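PDB 3T6Q: CD180 antigen from Mus musculus, which probably cooperates with MD-1 and TLR4 in the innate B-cell response to bacterial lipopolysaccharide, leading to NF-kappa-B activation. Local coordinates for residues E171-L176 against P196-S201; G250-S255 against F274-G279. One frame throughout, in Å; residues are numbered along the deposited sequence. Where two conformers were deposited one is given.

Contact 1. Residues E171-L176 against P196-S201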
loop_
_atom_site.group_PDB
_atom_site.type_symbol
_atom_site.label_atom_id
_atom_site.label_comp_id
_atom_site.label_asym_id
_atom_site.label_seq_id
_atom_site.Cartn_x
_atom_site.Cartn_y
_atom_site.Cartn_z
ATOM N N GLU A 171 -22.669 -9.569 7.627
ATOM C CA GLU A 171 -22.076 -10.513 6.675
ATOM C C GLU A 171 -20.611 -10.772 6.948
ATOM O O GLU A 171 -20.167 -11.935 6.965
ATOM C CB GLU A 171 -22.229 -9.956 5.266
ATOM C CG GLU A 171 -22.509 -11.008 4.225
ATOM C CD GLU A 171 -23.393 -10.471 3.121
ATOM O OE1 GLU A 171 -22.942 -9.544 2.408
ATOM O OE2 GLU A 171 -24.534 -10.972 2.975
ATOM N N ASP A 172 -19.858 -9.692 7.175
ATOM C CA ASP A 172 -18.438 -9.800 7.592
ATOM C C ASP A 172 -18.293 -10.700 8.797
ATOM O O ASP A 172 -17.467 -11.618 8.813
ATOM C CB ASP A 172 -17.878 -8.415 7.985
ATOM C CG ASP A 172 -17.813 -7.432 6.812
ATOM O OD1 ASP A 172 -17.813 -7.910 5.652
ATOM O OD2 ASP A 172 -17.738 -6.183 7.056
ATOM N N MET A 173 -19.081 -10.392 9.827
ATOM C CA MET A 173 -19.009 -11.140 11.086
ATOM C C MET A 173 -19.457 -12.592 10.927
ATOM O O MET A 173 -18.866 -13.477 11.536
ATOM C CB MET A 173 -19.796 -10.419 12.212
ATOM C CG MET A 173 -19.325 -8.996 12.526
ATOM S SD MET A 173 -17.528 -8.880 12.813
ATOM C CE MET A 173 -17.311 -10.115 14.070
ATOM N N SER A 174 -20.459 -12.863 10.079
ATOM C CA SER A 174 -20.884 -14.274 9.919
ATOM C C SER A 174 -19.830 -15.134 9.214
ATOM O O SER A 174 -19.774 -16.326 9.426
ATOM C CB SER A 174 -22.264 -14.390 9.263
ATOM O OG SER A 174 -22.222 -13.855 7.968
ATOM N N SER A 175 -18.946 -14.514 8.419
ATOM C CA SER A 175 -17.857 -15.271 7.783
ATOM C C SER A 175 -16.863 -15.887 8.799
ATOM O O SER A 175 -16.100 -16.791 8.447
ATOM C CB SER A 175 -17.134 -14.414 6.719
ATOM O OG SER A 175 -16.223 -13.490 7.311
ATOM N N LEU A 176 -16.898 -15.416 10.051
ATOM C CA LEU A 176 -16.066 -15.934 11.163
ATOM C C LEU A 176 -16.773 -16.917 12.095
ATOM O O LEU A 176 -16.153 -17.381 13.049
ATOM C CB LEU A 176 -15.598 -14.793 12.079
ATOM C CG LEU A 176 -14.942 -13.523 11.585
ATOM C CD1 LEU A 176 -14.756 -12.563 12.747
ATOM C CD2 LEU A 176 -13.605 -13.857 10.949
ATOM N N PRO A 196 -25.792 -2.801 13.287
ATOM C CA PRO A 196 -26.525 -3.322 14.439
ATOM C C PRO A 196 -26.804 -4.803 14.260
ATOM O O PRO A 196 -27.215 -5.231 13.186
ATOM C CB PRO A 196 -27.835 -2.517 14.397
ATOM C CG PRO A 196 -27.385 -1.189 13.884
ATOM C CD PRO A 196 -26.407 -1.560 12.784
ATOM N N GLY A 197 -26.519 -5.595 15.280
ATOM C CA GLY A 197 -26.747 -7.021 15.205
ATOM C C GLY A 197 -25.547 -7.825 14.793
ATOM O O GLY A 197 -25.550 -9.057 14.951
ATOM N N ALA A 198 -24.504 -7.149 14.291
ATOM C CA ALA A 198 -23.302 -7.853 13.804
ATOM C C ALA A 198 -22.604 -8.649 14.886
ATOM O O ALA A 198 -21.977 -9.667 14.591
ATOM C CB ALA A 198 -22.313 -6.889 13.115
ATOM N N PHE A 199 -22.711 -8.211 16.144
ATOM C CA PHE A 199 -22.056 -8.921 17.232
ATOM C C PHE A 199 -22.954 -9.775 18.138
ATOM O O PHE A 199 -22.499 -10.273 19.171
ATOM C CB PHE A 199 -21.238 -7.932 18.067
ATOM C CG PHE A 199 -19.916 -7.609 17.437
ATOM C CD1 PHE A 199 -18.759 -8.260 17.862
ATOM C CD2 PHE A 199 -19.847 -6.724 16.366
ATOM C CE1 PHE A 199 -17.547 -7.985 17.265
ATOM C CE2 PHE A 199 -18.625 -6.440 15.768
ATOM C CZ PHE A 199 -17.482 -7.069 16.226
ATOM N N ASP A 200 -24.202 -9.978 17.717
ATOM C CA ASP A 200 -25.145 -10.812 18.468
ATOM C C ASP A 200 -24.523 -12.148 18.757
ATOM O O ASP A 200 -24.021 -12.818 17.846
ATOM C CB ASP A 200 -26.453 -11.021 17.699
ATOM C CG ASP A 200 -27.342 -9.788 17.714
ATOM O OD1 ASP A 200 -26.982 -8.736 18.315
ATOM O OD2 ASP A 200 -28.413 -9.862 17.094
ATOM N N SER A 201 -24.522 -12.534 20.030
ATOM C CA SER A 201 -23.971 -13.815 20.459
ATOM C C SER A 201 -22.484 -14.084 20.155
ATOM O O SER A 201 -22.024 -15.230 20.291
ATOM C CB SER A 201 -24.806 -14.973 19.884
ATOM O OG SER A 201 -26.085 -14.932 20.445
#
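The ring of Phe199 takes the end of Met173 over one of its faces: the methyl Met173 CE sits 4.1 Å from the ring centroid of Phe199, 29° off the normal, a CH-pi contact. The sulfur comes in more obliquely, Met173 SD lying 4.5 Å from the Phe199 centroid, and the pair makes a Met-aromatic contact. The thioether is not centred on the ring; it leans over the outer part, with Met173 CE closest to Phe199 CZ at 3.7 Å and the sulfur near CZ and CE2. Phe204 and Leu207 of strand 203-208, with Leu222, also pack against this ring, and Phe204 touches Met173 as well.

Nearer the backbone, the root of the methionine rides on Ala198. Met173 CG meets Ala198 CB at 3.7 Å, while Met173 CB lies 3.3 Å from Ala198 O. The methionine can do both jobs because it is coiled: with chi2 at -51° and chi3 similarly bent, the chain doubles over, letting CG stay on the alanine as the methyl turns onto the phenylalanine. Everything that touches here is buried, and the two segments meet by van der Waals, CH-pi and Met-aromatic contacts.

Each partner is shaped by its own backbone. A type I turn from Gly197 to Asp200, closed by Asp200 N to Gly197 O at 3.2 Å, presents Ala198 and Phe199. Across from it, the turn of helix around Met173 has serine hydroxyls folded back onto its carbonyls: Ser174 OG binds Glu171 O at 3.0 Å, and Ser175 OG binds Asp172 O at 2.7 Å and also meets Leu146 N of an earlier coil. Met173 and Phe199 belong to LRR 6 and LRR 7, and this packing of apolar side chains from successive coils behind the parallel strands is characteristic of the leucine-rich repeat solenoid.

Contact 2. Residues G250-S255 against F274-G279. With CU (copper (II) ion), chain J.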
loop_
_atom_site.group_PDB
_atom_site.type_symbol
_atom_site.label_atom_id
_atom_site.label_comp_id
_atom_site.label_asym_id
_atom_site.label_seq_id
_atom_site.Cartn_x
_atom_site.Cartn_y
_atom_site.Cartn_z
ATOM N N GLY A 250 -22.606 1.649 25.958
ATOM C CA GLY A 250 -22.726 0.303 25.353
ATOM C C GLY A 250 -22.129 -0.816 26.190
ATOM O O GLY A 250 -22.504 -1.989 26.075
ATOM N N LEU A 251 -21.175 -0.490 27.040
ATOM C CA LEU A 251 -20.554 -1.555 27.858
ATOM C C LEU A 251 -21.536 -2.270 28.806
ATOM O O LEU A 251 -21.267 -3.391 29.234
ATOM C CB LEU A 251 -19.416 -0.957 28.706
ATOM C CG LEU A 251 -18.328 -1.829 29.308
ATOM C CD1 LEU A 251 -17.697 -2.728 28.241
ATOM C CD2 LEU A 251 -17.266 -0.865 29.864
ATOM N N CYS A 252 -22.641 -1.598 29.147
ATOM C CA CYS A 252 -23.679 -2.149 30.007
ATOM C C CYS A 252 -24.421 -3.321 29.325
ATOM O O CYS A 252 -25.178 -4.059 29.997
ATOM C CB CYS A 252 -24.682 -1.022 30.408
ATOM S SG CYS A 252 -24.244 -0.143 31.920
ATOM N N GLU A 253 -24.250 -3.467 27.998
ATOM C CA GLU A 253 -24.925 -4.532 27.243
ATOM C C GLU A 253 -23.970 -5.556 26.626
ATOM O O GLU A 253 -24.285 -6.131 25.591
ATOM C CB GLU A 253 -25.792 -3.926 26.138
ATOM C CG GLU A 253 -26.792 -2.894 26.659
ATOM C CD GLU A 253 -27.892 -2.592 25.652
ATOM O OE1 GLU A 253 -27.748 -1.634 24.832
ATOM O OE2 GLU A 253 -28.909 -3.330 25.671
ATOM N N MET A 254 -22.823 -5.742 27.296
ATOM C CA MET A 254 -21.688 -6.522 26.809
ATOM C C MET A 254 -21.107 -7.316 27.955
ATOM O O MET A 254 -21.243 -6.958 29.114
ATOM C CB MET A 254 -20.582 -5.587 26.286
ATOM C CG MET A 254 -20.919 -4.884 24.993
ATOM S SD MET A 254 -19.637 -3.680 24.639
ATOM C CE MET A 254 -18.181 -4.735 24.506
ATOM N N SER A 255 -20.449 -8.406 27.636
ATOM C CA SER A 255 -19.700 -9.087 28.666
ATOM C C SER A 255 -18.220 -8.891 28.340
ATOM O O SER A 255 -17.813 -9.240 27.232
ATOM C CB SER A 255 -20.065 -10.572 28.650
ATOM O OG SER A 255 -19.414 -11.256 29.708
ATOM N N PHE A 274 -17.352 5.290 35.444
ATOM C CA PHE A 274 -17.256 3.838 35.292
ATOM C C PHE A 274 -18.521 3.068 35.701
ATOM O O PHE A 274 -18.474 1.847 35.913
ATOM C CB PHE A 274 -16.026 3.312 36.057
ATOM C CG PHE A 274 -14.725 3.920 35.555
ATOM C CD1 PHE A 274 -14.185 3.516 34.323
ATOM C CD2 PHE A 274 -14.074 4.897 36.289
ATOM C CE1 PHE A 274 -12.991 4.085 33.830
ATOM C CE2 PHE A 274 -12.868 5.460 35.818
ATOM C CZ PHE A 274 -12.340 5.069 34.595
ATOM N N HIS A 275 -19.665 3.748 35.748
ATOM C CA HIS A 275 -20.885 3.039 36.194
ATOM C C HIS A 275 -21.305 1.873 35.302
ATOM O O HIS A 275 -21.971 0.985 35.809
ATOM C CB HIS A 275 -22.064 4.007 36.414
ATOM C CG HIS A 275 -22.666 4.541 35.132
ATOM N ND1 HIS A 275 -22.247 5.682 34.537
ATOM C CD2 HIS A 275 -23.682 4.027 34.320
ATOM C CE1 HIS A 275 -22.968 5.906 33.418
ATOM N NE2 HIS A 275 -23.845 4.890 33.285
ATOM N N CYS A 276 -20.913 1.848 34.003
ATOM C CA CYS A 276 -21.129 0.656 33.155
ATOM C C CYS A 276 -20.099 -0.490 33.237
ATOM O O CYS A 276 -20.199 -1.480 32.469
ATOM C CB CYS A 276 -21.381 1.029 31.674
ATOM S SG CYS A 276 -23.085 1.599 31.419
ATOM N N PHE A 277 -19.157 -0.400 34.170
ATOM C CA PHE A 277 -17.997 -1.302 34.166
ATOM C C PHE A 277 -18.172 -2.389 35.207
ATOM O O PHE A 277 -17.224 -3.126 35.504
ATOM C CB PHE A 277 -16.673 -0.526 34.459
ATOM C CG PHE A 277 -16.185 0.331 33.303
ATOM C CD1 PHE A 277 -16.918 1.415 32.838
ATOM C CD2 PHE A 277 -14.948 0.043 32.684
ATOM C CE1 PHE A 277 -16.421 2.215 31.798
ATOM C CE2 PHE A 277 -14.467 0.802 31.624
ATOM C CZ PHE A 277 -15.194 1.905 31.176
ATOM N N SER A 278 -19.383 -2.560 35.745
ATOM C CA SER A 278 -19.517 -3.462 36.878
ATOM C C SER A 278 -19.215 -4.927 36.586
ATOM O O SER A 278 -18.849 -5.658 37.500
ATOM C CB SER A 278 -20.846 -3.281 37.665
ATOM O OG SER A 278 -21.920 -3.517 36.802
ATOM N N GLY A 279 -19.312 -5.384 35.340
ATOM C CA GLY A 279 -18.820 -6.767 35.046
ATOM C C GLY A 279 -17.289 -6.959 34.922
ATOM O O GLY A 279 -16.786 -8.091 34.920
HETATM CU CU CU J . -25.259 5.128 31.831
#
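Leu251 and Phe277 form the tight half of this contact between neighbouring coils of the leucine-rich repeat solenoid; the Cys252-Cys276 disulfide and a copper site make up its outer half. On the inner side, one methyl of the leucine is set squarely on the aromatic ring: Leu251 CD2 is 3.5 Å from the centroid of Phe277 and only 2° off the normal, so all six ring carbons are almost equally far from it. Leu251 CG lies anti to the backbone N (chi1 -161°), which sends the branch across to the ring at about a right angle. The other face of Phe277 is filled too, for Phe274 CD1 stands 3.5 Å above the ring plane of Phe277, over its centre. Phe248 adds an edge-to-face contact, and Ile259, Leu283 and Leu300 pack around the same ring. With methyl and aryl C-H on opposite faces, Phe277 is firmly sandwiched.

Packing slackens outwards. Leu251 CB and Cys276 CB are 4.1 Å apart, and beyond them the two loops are held covalently, Cys252 SG to Cys276 SG, with a disulfide torsion of -98°. Cys276 is buried, whereas Cys252 is exposed. Farther along, Glu253 reaches only a long, weak ion pair with Lys223, and Glu253 and Ser255 lie against an N-linked sugar.

The copper lies on this looser side. Glu249, just ahead of 250-255, and His275 of the other loop both ligate it, so the metal adds a second tie between the loops beside the disulfide. The imidazole is gripped at both nitrogens: His275 ND1 pairs with Asn272 O, which fixes the ring's rotation, while His275 NE2 binds the copper ion at 2.0 Å.

In the fold
Contact 1 and contact 2 follow one another along the solenoid, joining coils on the same side of the chain's centre; their centres are about 20 Å apart and their nearest atoms about 8 Å. They do not touch, but two residues lying between them in sequence, Leu222 and Asn224, touch both. Leu222 packs on Phe199 of contact 1 and on Met254 of contact 2. Asn224, a glycosylated asparagine, takes a hydrogen bond from Ser201 N through OD1 and pairs by its backbone with Glu253. Contact 1 is held by side-chain packing, whereas contact 2 adds a disulfide and the copper bound by Glu249 and His275. The side chains of Phe199 and Cys252 are each about 9 Å from a bound N-acetylglucosamine.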